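Local atomic coordinates of putative GGDEF domain protein (Pseudomonas aeruginosa, PDB entry 7E6G), a protein that probably catalyses the condensation of two GTP molecules into cyclic di-GMP, and binds magnesium and a GTP analogue in its GGDEF domain. Residues V199-R202 and V203-S206. Numbering follows the deposited sequence.
Sequences VLER and VRDS
Glu201 and Arg204, one turn apart on the same helix, lie side by side and join in an i to i+3 salt bridge. Arg204 NE donates to Glu201 OE2 at 3.2 Å, reaching the syn side of that oxygen but 34° out of the carboxylate plane. The carboxylate and guanidinium planes stand 59° apart, so the two flat groups meet twisted rather than as a coplanar fork. Glu201 can fold toward its partner because its chain is bent at chi2 (-44°). Long, flexible acid and base suit this partly exposed flank, where charges can pair with each other and with water. A water molecule links the other carboxylate oxygen to the next turn, donating to Glu201 OE1 and, at 2.9 Å, to Asp205 OD1; it probably eases the mutual repulsion of the two acids.

Beneath these groups runs the alpha-helical backbone: Val203 N to Val199 O, Arg204 N to Leu200 O, Asp205 N to Glu201 O and Ser206 N to Arg202 O, each 2.9 Å. On the inner side Val199 CG1 and Val203 CG2 approach loosely, at 4.5 Å. Val199, Leu200 and Val203 are buried, which suits side chains without polar groups. Compact Ser206 instead turns its hydroxyl to a hydrogen bond with Ala165 O.

Helix 193-208 is thus amphipathic, packed against the central sheet of the GGDEF domain. Leu200 and Val203 touch Leu186 of strand 183-188; Leu200 also meets Val227 of strand 223-229, and the side chain of Arg204 touches Val225 of the same strand. Val199 and Val203 reach the loop after helix 152-168 through Arg171 and Leu170.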
ATOM      1  N   VAL A 199      33.208 -39.337  -4.082  1.00 48.92           N
ATOM      2  CA  VAL A 199      32.879 -38.123  -4.828  1.00 48.10           C
ATOM      3  C   VAL A 199      34.105 -37.620  -5.583  1.00 43.60           C
ATOM      4  O   VAL A 199      34.033 -37.317  -6.778  1.00 45.63           O
ATOM      5  CB  VAL A 199      32.320 -37.038  -3.888  1.00 52.71           C
ATOM      6  CG1 VAL A 199      31.987 -35.785  -4.675  1.00 42.44           C
ATOM      7  CG2 VAL A 199      31.102 -37.545  -3.126  1.00 48.67           C
ATOM      8  N   LEU A 200      35.248 -37.529  -4.896  1.00 40.04           N
ATOM      9  CA  LEU A 200      36.471 -37.060  -5.538  1.00 40.48           C
ATOM     10  C   LEU A 200      36.859 -37.947  -6.719  1.00 46.81           C
ATOM     11  O   LEU A 200      37.277 -37.445  -7.772  1.00 42.86           O
ATOM     12  CB  LEU A 200      37.607 -36.992  -4.517  1.00 38.78           C
ATOM     13  CG  LEU A 200      37.451 -35.985  -3.368  1.00 42.16           C
ATOM     14  CD1 LEU A 200      38.675 -35.986  -2.456  1.00 45.60           C
ATOM     15  CD2 LEU A 200      37.180 -34.585  -3.888  1.00 35.12           C
ATOM     16  N   GLU A 201      36.733 -39.267  -6.572  1.00 48.14           N
ATOM     17  CA  GLU A 201      37.087 -40.136  -7.688  1.00 47.49           C
ATOM     18  C   GLU A 201      36.138 -39.938  -8.862  1.00 43.40           C
ATOM     19  O   GLU A 201      36.553 -40.050 -10.018  1.00 40.70           O
ATOM     20  CB  GLU A 201      37.114 -41.598  -7.247  1.00 46.24           C
ATOM     21  CG  GLU A 201      38.417 -42.011  -6.550  1.00 53.27           C
ATOM     22  CD  GLU A 201      39.689 -41.492  -7.244  1.00 64.93           C
ATOM     23  OE1 GLU A 201      39.961 -41.880  -8.409  1.00 72.30           O
ATOM     24  OE2 GLU A 201      40.426 -40.692  -6.615  1.00 62.28           O
ATOM     25  N   ARG A 202      34.876 -39.607  -8.591  1.00 43.35           N
ATOM     26  CA  ARG A 202      33.959 -39.323  -9.692  1.00 43.22           C
ATOM     27  C   ARG A 202      34.296 -37.999 -10.370  1.00 44.24           C
ATOM     28  O   ARG A 202      34.162 -37.864 -11.587  1.00 44.35           O
ATOM     29  CB  ARG A 202      32.522 -39.315  -9.189  1.00 44.37           C
ATOM     30  CG  ARG A 202      31.820 -40.627  -9.430  1.00 47.62           C
ATOM     31  CD  ARG A 202      30.358 -40.549  -9.052  1.00 45.94           C
ATOM     32  NE  ARG A 202      30.200 -40.663  -7.608  1.00 49.66           N
ATOM     33  CZ  ARG A 202      29.821 -39.658  -6.832  1.00 53.22           C
ATOM     34  NH1 ARG A 202      29.552 -38.468  -7.375  1.00 47.21           N
ATOM     35  NH2 ARG A 202      29.713 -39.851  -5.524  1.00 50.23           N
ATOM     36  N   VAL A 203      34.738 -37.016  -9.588  1.00 42.74           N
ATOM     37  CA  VAL A 203      35.207 -35.754 -10.146  1.00 38.36           C
ATOM     38  C   VAL A 203      36.402 -35.980 -11.060  1.00 41.72           C
ATOM     39  O   VAL A 203      36.494 -35.403 -12.160  1.00 40.85           O
ATOM     40  CB  VAL A 203      35.544 -34.797  -8.999  1.00 33.05           C
ATOM     41  CG1 VAL A 203      36.269 -33.570  -9.517  1.00 29.74           C
ATOM     42  CG2 VAL A 203      34.264 -34.446  -8.275  1.00 36.07           C
ATOM     43  N   ARG A 204      37.338 -36.826 -10.624  1.00 40.43           N
ATOM     44  CA  ARG A 204      38.515 -37.068 -11.444  1.00 36.64           C
ATOM     45  C   ARG A 204      38.174 -37.883 -12.676  1.00 39.56           C
ATOM     46  O   ARG A 204      38.739 -37.635 -13.739  1.00 43.67           O
ATOM     47  CB  ARG A 204      39.612 -37.731 -10.629  1.00 37.60           C
ATOM     48  CG  ARG A 204      39.820 -37.014  -9.322  1.00 42.27           C
ATOM     49  CD  ARG A 204      41.179 -37.275  -8.743  1.00 44.58           C
ATOM     50  NE  ARG A 204      41.590 -38.666  -8.853  1.00 48.38           N
ATOM     51  CZ  ARG A 204      42.703 -39.054  -9.454  1.00 52.21           C
ATOM     52  NH1 ARG A 204      43.011 -40.343  -9.506  1.00 50.62           N
ATOM     53  NH2 ARG A 204      43.502 -38.144 -10.009  1.00 52.36           N
ATOM     54  N   ASP A 205      37.250 -38.837 -12.577  1.00 41.48           N
ATOM     55  CA  ASP A 205      36.762 -39.486 -13.790  1.00 40.40           C
ATOM     56  C   ASP A 205      36.151 -38.452 -14.723  1.00 41.58           C
ATOM     57  O   ASP A 205      36.397 -38.464 -15.934  1.00 42.33           O
ATOM     58  CB  ASP A 205      35.734 -40.576 -13.460  1.00 39.28           C
ATOM     59  CG  ASP A 205      36.312 -41.718 -12.622  1.00 52.73           C
ATOM     60  OD1 ASP A 205      37.558 -41.774 -12.414  1.00 47.82           O
ATOM     61  OD2 ASP A 205      35.496 -42.559 -12.159  1.00 51.59           O
ATOM     62  N   SER A 206      35.349 -37.544 -14.168  1.00 40.28           N
ATOM     63  CA  SER A 206      34.707 -36.523 -14.978  1.00 36.13           C
ATOM     64  C   SER A 206      35.737 -35.759 -15.794  1.00 41.35           C
ATOM     65  O   SER A 206      35.613 -35.644 -17.022  1.00 36.72           O
ATOM     66  CB  SER A 206      33.922 -35.580 -14.070  1.00 34.52           C
ATOM     67  OG  SER A 206      32.799 -35.073 -14.755  1.00 49.16           O
TER
HETATM   68  O   HOH W   1      39.949 -41.230 -10.849  1.00 51.41           O